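Local coordinates for protein nucleotidyl transferase (Methanothermobacter thermautotrophicus, PDB 6PLJ) that probably transfers nucleotidyl groups from nucleoside triphosphates and may serve pseudomurein cell-wall synthesis, at residues Asn166-Leu180 with Ile192-Leu206. Numbering follows the deposited sequence. Where two conformers were deposited one is given.
With EDO (1,2-ethanediol), chain B.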
loop_
_atom_site.group_PDB
_atom_site.type_symbol
_atom_site.label_atom_id
_atom_site.label_comp_id
_atom_site.label_asym_id
_atom_site.label_seq_id
_atom_site.Cartn_x
_atom_site.Cartn_y
_atom_site.Cartn_z
ATOM N N ASN A 166 19.521 -4.782 -0.006
ATOM C CA ASN A 166 19.180 -3.970 -1.151
ATOM C C ASN A 166 17.663 -3.766 -1.165
ATOM O O ASN A 166 16.932 -4.482 -0.476
ATOM C CB ASN A 166 19.588 -4.704 -2.427
ATOM C CG ASN A 166 18.718 -5.917 -2.691
ATOM O OD1 ASN A 166 17.717 -5.821 -3.410
ATOM N ND2 ASN A 166 19.055 -7.048 -2.080
ATOM N N ALA A 167 17.222 -2.804 -1.952
ATOM C CA ALA A 167 15.799 -2.550 -2.183
ATOM C C ALA A 167 15.436 -2.620 -3.663
ATOM O O ALA A 167 14.561 -1.895 -4.149
ATOM C CB ALA A 167 15.413 -1.210 -1.586
ATOM N N ARG A 168 16.063 -3.550 -4.381
ATOM C CA ARG A 168 15.691 -3.772 -5.768
ATOM C C ARG A 168 14.276 -4.342 -5.875
ATOM O O ARG A 168 13.975 -5.359 -5.281
ATOM C CB ARG A 168 16.672 -4.726 -6.436
ATOM C CG ARG A 168 18.027 -4.087 -6.639
ATOM C CD ARG A 168 18.956 -4.988 -7.433
ATOM N NE ARG A 168 19.230 -6.248 -6.757
ATOM C CZ ARG A 168 20.171 -6.449 -5.829
ATOM N NH1 ARG A 168 20.988 -5.474 -5.448
ATOM N NH2 ARG A 168 20.307 -7.653 -5.295
ATOM N N GLY A 169 13.426 -3.675 -6.653
ATOM C CA GLY A 169 12.126 -4.209 -7.015
ATOM C C GLY A 169 11.141 -4.308 -5.867
ATOM O O GLY A 169 10.182 -5.085 -5.947
ATOM N N ILE A 170 11.387 -3.556 -4.794
ATOM C CA ILE A 170 10.473 -3.568 -3.652
ATOM C C ILE A 170 10.001 -2.166 -3.267
ATOM O O ILE A 170 10.571 -1.158 -3.683
ATOM C CB ILE A 170 11.059 -4.304 -2.431
ATOM C CG1 ILE A 170 12.306 -3.599 -1.887
ATOM C CG2 ILE A 170 11.331 -5.760 -2.783
ATOM C CD1 ILE A 170 12.902 -4.276 -0.671
ATOM N N GLY A 171 8.936 -2.118 -2.477
ATOM C CA GLY A 171 8.383 -0.844 -2.069
ATOM C C GLY A 171 7.325 -0.992 -1.028
ATOM O O GLY A 171 7.522 -0.575 0.114
ATOM N N MET A 172 6.206 -1.590 -1.442
ATOM C CA MET A 172 5.043 -1.820 -0.592
ATOM C C MET A 172 4.514 -3.233 -0.779
ATOM O O MET A 172 4.817 -3.900 -1.773
ATOM C CB MET A 172 3.926 -0.851 -0.963
ATOM C CG MET A 172 4.326 0.602 -0.934
ATOM S SD MET A 172 4.476 1.099 0.780
ATOM C CE MET A 172 2.804 1.661 1.041
ATOM N N PRO A 173 3.727 -3.724 0.180
ATOM C CA PRO A 173 3.475 -3.203 1.533
ATOM C C PRO A 173 4.707 -3.380 2.422
ATOM O O PRO A 173 5.581 -4.204 2.139
ATOM C CB PRO A 173 2.342 -4.081 2.027
ATOM C CG PRO A 173 2.533 -5.356 1.307
ATOM C CD PRO A 173 2.988 -4.977 -0.051
ATOM N N LEU A 174 4.764 -2.606 3.493
ATOM C CA LEU A 174 5.838 -2.726 4.471
ATOM C C LEU A 174 5.238 -2.483 5.832
ATOM O O LEU A 174 4.120 -1.961 5.948
ATOM C CB LEU A 174 6.988 -1.739 4.176
ATOM C CG LEU A 174 6.667 -0.243 4.204
ATOM C CD1 LEU A 174 6.587 0.319 5.623
ATOM C CD2 LEU A 174 7.673 0.557 3.385
ATOM N N ALA A 175 5.965 -2.863 6.867
ATOM C CA ALA A 175 5.552 -2.530 8.227
ATOM C C ALA A 175 6.773 -2.060 8.984
ATOM O O ALA A 175 7.884 -2.533 8.755
ATOM C CB ALA A 175 4.898 -3.704 8.913
ATOM N N ALA A 176 6.561 -1.125 9.899
ATOM C CA ALA A 176 7.658 -0.574 10.669
ATOM C C ALA A 176 7.125 0.068 11.925
ATOM O O ALA A 176 5.951 0.401 12.015
ATOM C CB ALA A 176 8.417 0.464 9.851
ATOM N N GLY A 177 8.027 0.297 12.871
ATOM C CA GLY A 177 7.698 1.127 14.026
ATOM C C GLY A 177 7.238 2.510 13.616
ATOM O O GLY A 177 7.784 3.118 12.695
ATOM N N ALA A 178 6.206 3.011 14.295
ATOM C CA ALA A 178 5.672 4.330 14.007
ATOM C C ALA A 178 6.732 5.420 14.221
ATOM O O ALA A 178 6.840 6.317 13.402
ATOM C CB ALA A 178 4.427 4.618 14.844
ATOM N N ASP A 179 7.540 5.331 15.287
ATOM C CA ASP A 179 8.554 6.369 15.515
ATOM C C ASP A 179 9.558 6.371 14.364
ATOM O O ASP A 179 9.963 7.434 13.910
ATOM C CB ASP A 179 9.353 6.147 16.799
ATOM C CG ASP A 179 8.596 6.468 18.056
ATOM O OD1 ASP A 179 7.531 7.120 18.008
ATOM O OD2 ASP A 179 9.122 6.078 19.135
ATOM N N LEU A 180 9.967 5.185 13.908
ATOM C CA LEU A 180 10.917 5.088 12.797
ATOM C C LEU A 180 10.309 5.699 11.541
ATOM O O LEU A 180 10.975 6.448 10.812
ATOM C CB LEU A 180 11.322 3.637 12.561
ATOM C CG LEU A 180 12.346 3.405 11.437
ATOM C CD1 LEU A 180 13.273 2.255 11.784
ATOM C CD2 LEU A 180 11.689 3.175 10.083
ATOM N N ILE A 192 8.652 5.798 -2.242
ATOM C CA ILE A 192 9.043 4.926 -1.132
ATOM C C ILE A 192 10.396 4.230 -1.359
ATOM O O ILE A 192 11.167 4.057 -0.412
ATOM C CB ILE A 192 7.928 3.907 -0.748
ATOM C CG1 ILE A 192 8.221 3.239 0.606
ATOM C CG2 ILE A 192 7.747 2.829 -1.803
ATOM C CD1 ILE A 192 8.200 4.191 1.785
ATOM N N ASN A 193 10.702 3.853 -2.598
ATOM C CA ASN A 193 11.893 3.040 -2.829
ATOM C C ASN A 193 13.196 3.759 -2.439
ATOM O O ASN A 193 14.012 3.175 -1.740
ATOM C CB ASN A 193 11.941 2.480 -4.257
ATOM C CG ASN A 193 13.146 1.590 -4.475
ATOM O OD1 ASN A 193 14.154 2.025 -5.037
ATOM N ND2 ASN A 193 13.076 0.362 -3.988
ATOM N N PRO A 194 13.357 5.041 -2.820
ATOM C CA PRO A 194 14.541 5.788 -2.346
ATOM C C PRO A 194 14.697 5.833 -0.819
ATOM O O PRO A 194 15.826 5.733 -0.311
ATOM C CB PRO A 194 14.334 7.188 -2.939
ATOM C CG PRO A 194 13.506 6.960 -4.144
ATOM C CD PRO A 194 12.575 5.832 -3.786
ATOM N N LEU A 195 13.587 5.930 -0.079
ATOM C CA LEU A 195 13.656 5.842 1.385
ATOM C C LEU A 195 14.166 4.512 1.909
ATOM O O LEU A 195 14.831 4.471 2.933
ATOM C CB LEU A 195 12.289 6.121 2.052
ATOM C CG LEU A 195 11.862 7.553 2.297
ATOM C CD1 LEU A 195 10.550 7.548 3.076
ATOM C CD2 LEU A 195 12.931 8.350 3.045
ATOM N N LEU A 196 13.814 3.408 1.248
ATOM C CA LEU A 196 14.278 2.104 1.688
ATOM C C LEU A 196 15.808 1.978 1.515
ATOM O O LEU A 196 16.497 1.442 2.382
ATOM C CB LEU A 196 13.551 0.998 0.928
ATOM C CG LEU A 196 12.040 0.934 1.150
ATOM C CD1 LEU A 196 11.400 0.012 0.125
ATOM C CD2 LEU A 196 11.726 0.472 2.560
ATOM N N TRP A 197 16.308 2.494 0.400
ATOM C CA TRP A 197 17.755 2.557 0.157
ATOM C C TRP A 197 18.460 3.437 1.198
ATOM O O TRP A 197 19.537 3.089 1.663
ATOM C CB TRP A 197 18.046 3.086 -1.244
ATOM C CG TRP A 197 17.781 2.113 -2.347
ATOM C CD1 TRP A 197 16.769 2.163 -3.259
ATOM C CD2 TRP A 197 18.575 0.970 -2.692
ATOM N NE1 TRP A 197 16.869 1.118 -4.139
ATOM C CE2 TRP A 197 17.971 0.372 -3.821
ATOM C CE3 TRP A 197 19.733 0.393 -2.158
ATOM C CZ2 TRP A 197 18.494 -0.773 -4.436
ATOM C CZ3 TRP A 197 20.250 -0.758 -2.762
ATOM C CH2 TRP A 197 19.623 -1.326 -3.886
ATOM N N MET A 198 17.837 4.563 1.548
ATOM C CA MET A 198 18.320 5.431 2.634
ATOM C C MET A 198 18.419 4.678 3.954
ATOM O O MET A 198 19.446 4.730 4.629
ATOM C CB MET A 198 17.382 6.619 2.825
ATOM C CG MET A 198 17.680 7.830 1.966
ATOM S SD MET A 198 16.872 9.277 2.672
ATOM C CE MET A 198 17.219 9.014 4.411
ATOM N N MET A 199 17.340 3.981 4.314
ATOM C CA MET A 199 17.309 3.147 5.511
ATOM C C MET A 199 18.432 2.109 5.557
ATOM O O MET A 199 19.097 1.948 6.583
ATOM C CB MET A 199 15.964 2.413 5.631
ATOM C CG MET A 199 14.803 3.299 6.017
ATOM S SD MET A 199 13.250 2.367 5.946
ATOM C CE MET A 199 12.119 3.738 6.154
ATOM N N LEU A 200 18.631 1.400 4.447
ATOM C CA LEU A 200 19.713 0.419 4.367
ATOM C C LEU A 200 21.093 1.068 4.558
ATOM O O LEU A 200 21.923 0.524 5.294
ATOM C CB LEU A 200 19.654 -0.334 3.037
ATOM C CG LEU A 200 18.483 -1.318 2.913
ATOM C CD1 LEU A 200 18.325 -1.741 1.456
ATOM C CD2 LEU A 200 18.664 -2.532 3.803
ATOM N N GLU A 201 21.312 2.218 3.926
ATOM C CA GLU A 201 22.566 2.992 4.085
ATOM C C GLU A 201 22.793 3.384 5.544
ATOM O O GLU A 201 23.925 3.331 6.044
ATOM C CB GLU A 201 22.543 4.253 3.223
ATOM C CG GLU A 201 22.663 3.998 1.726
ATOM C CD GLU A 201 22.150 5.147 0.863
ATOM O OE1 GLU A 201 21.783 6.219 1.399
ATOM O OE2 GLU A 201 22.116 4.976 -0.374
ATOM N N ASP A 202 21.707 3.756 6.229
ATOM C CA ASP A 202 21.754 4.101 7.647
ATOM C C ASP A 202 21.896 2.896 8.579
ATOM O O ASP A 202 22.028 3.074 9.788
ATOM C CB ASP A 202 20.504 4.914 8.044
ATOM C CG ASP A 202 20.432 6.274 7.360
ATOM O OD1 ASP A 202 21.459 6.769 6.845
ATOM O OD2 ASP A 202 19.337 6.874 7.334
ATOM N N GLY A 203 21.837 1.675 8.049
ATOM C CA GLY A 203 21.993 0.470 8.852
ATOM C C GLY A 203 20.696 -0.043 9.451
ATOM O O GLY A 203 20.718 -0.918 10.312
ATOM N N VAL A 204 19.563 0.479 8.973
ATOM C CA VAL A 204 18.254 0.013 9.412
ATOM C C VAL A 204 18.094 -1.410 8.912
ATOM O O VAL A 204 18.391 -1.681 7.741
ATOM C CB VAL A 204 17.106 0.863 8.826
ATOM C CG1 VAL A 204 15.742 0.272 9.190
ATOM C CG2 VAL A 204 17.212 2.318 9.272
ATOM N N ARG A 205 17.634 -2.300 9.782
ATOM C CA ARG A 205 17.460 -3.705 9.433
ATOM C C ARG A 205 16.185 -3.786 8.586
ATOM O O ARG A 205 15.146 -3.290 9.002
ATOM C CB ARG A 205 17.331 -4.623 10.662
ATOM C CG ARG A 205 18.162 -4.302 11.911
ATOM C CD ARG A 205 19.574 -3.799 11.665
ATOM N NE ARG A 205 20.445 -4.756 10.993
ATOM C CZ ARG A 205 21.721 -4.510 10.706
ATOM N NH1 ARG A 205 22.257 -3.340 11.029
ATOM N NH2 ARG A 205 22.458 -5.426 10.093
ATOM N N LEU A 206 16.296 -4.362 7.395
ATOM C CA LEU A 206 15.166 -4.515 6.473
ATOM C C LEU A 206 14.952 -6.003 6.244
ATOM O O LEU A 206 15.841 -6.666 5.698
ATOM C CB LEU A 206 15.458 -3.793 5.166
ATOM C CG LEU A 206 14.371 -3.815 4.089
ATOM C CD1 LEU A 206 13.104 -3.131 4.602
ATOM C CD2 LEU A 206 14.875 -3.150 2.816
HETATM C C1 EDO B . 5.465 -3.146 -5.046
HETATM O O1 EDO B . 5.760 -1.883 -4.409
HETATM C C2 EDO B . 6.736 -3.706 -5.653
HETATM O O2 EDO B . 7.162 -2.813 -6.688
#
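The backbones come closest where Gly171 passes Asn193, CA to CA 5.3 Å, and where Ala167 passes Trp197, as the loop leading into strand 174-177 runs along helix 192-201. In this MobA-like nucleotidyltransferase fold, an alpha/beta domain with a mixed central sheet, the helix packs over that strand and returns through a Schellman motif at Gly203 to strand 205-210. Residues Ala167 to Ile170 form a type II beta turn whose two end carbonyls are bridged by one side-chain amide: Asn193 ND2 donates to Ala167 O at 2.7 Å, in the carbonyl plane, and to Ile170 O at 2.9 Å, tilted from it. With CG anti to the backbone N (chi1 -178°), the Asn193 amide extends from the helix to the turn, and its OD1 lies at the edge of the indole, taking a weak bond from Trp197 NE1. Ala167 CB sits over the five-membered ring of Trp197 in a CH-pi contact, 3.8 Å from the centroid, while Ala167 N lies over the same face nearer the rim. Asn166 CB reaches Trp197 CH2 at 3.7 Å. An alanine in place of Trp197 would probably leave one side of the Ala167 methyl uncovered and Asn193 OD1 without its weak indole donor, though ND2 would still hold the turn. Further along the loop, Leu196 CD1 packs on Gly171 CA, and the buried Leu174 and Ile192 reach toward each other tip to tip, Leu174 CD2 lying against Ile192 CG1 and CD1; Leu196 and Leu206 also touch Ile155 of strand 152-157. At the far end, Leu180 sends CD1 to Val204 CG1 and CD2 to Met199 CE. Beside the loop, Met172 N donates to O1 of a 1,2-ethanediol, probably from the crystallisation liquor, at 3.0 Å.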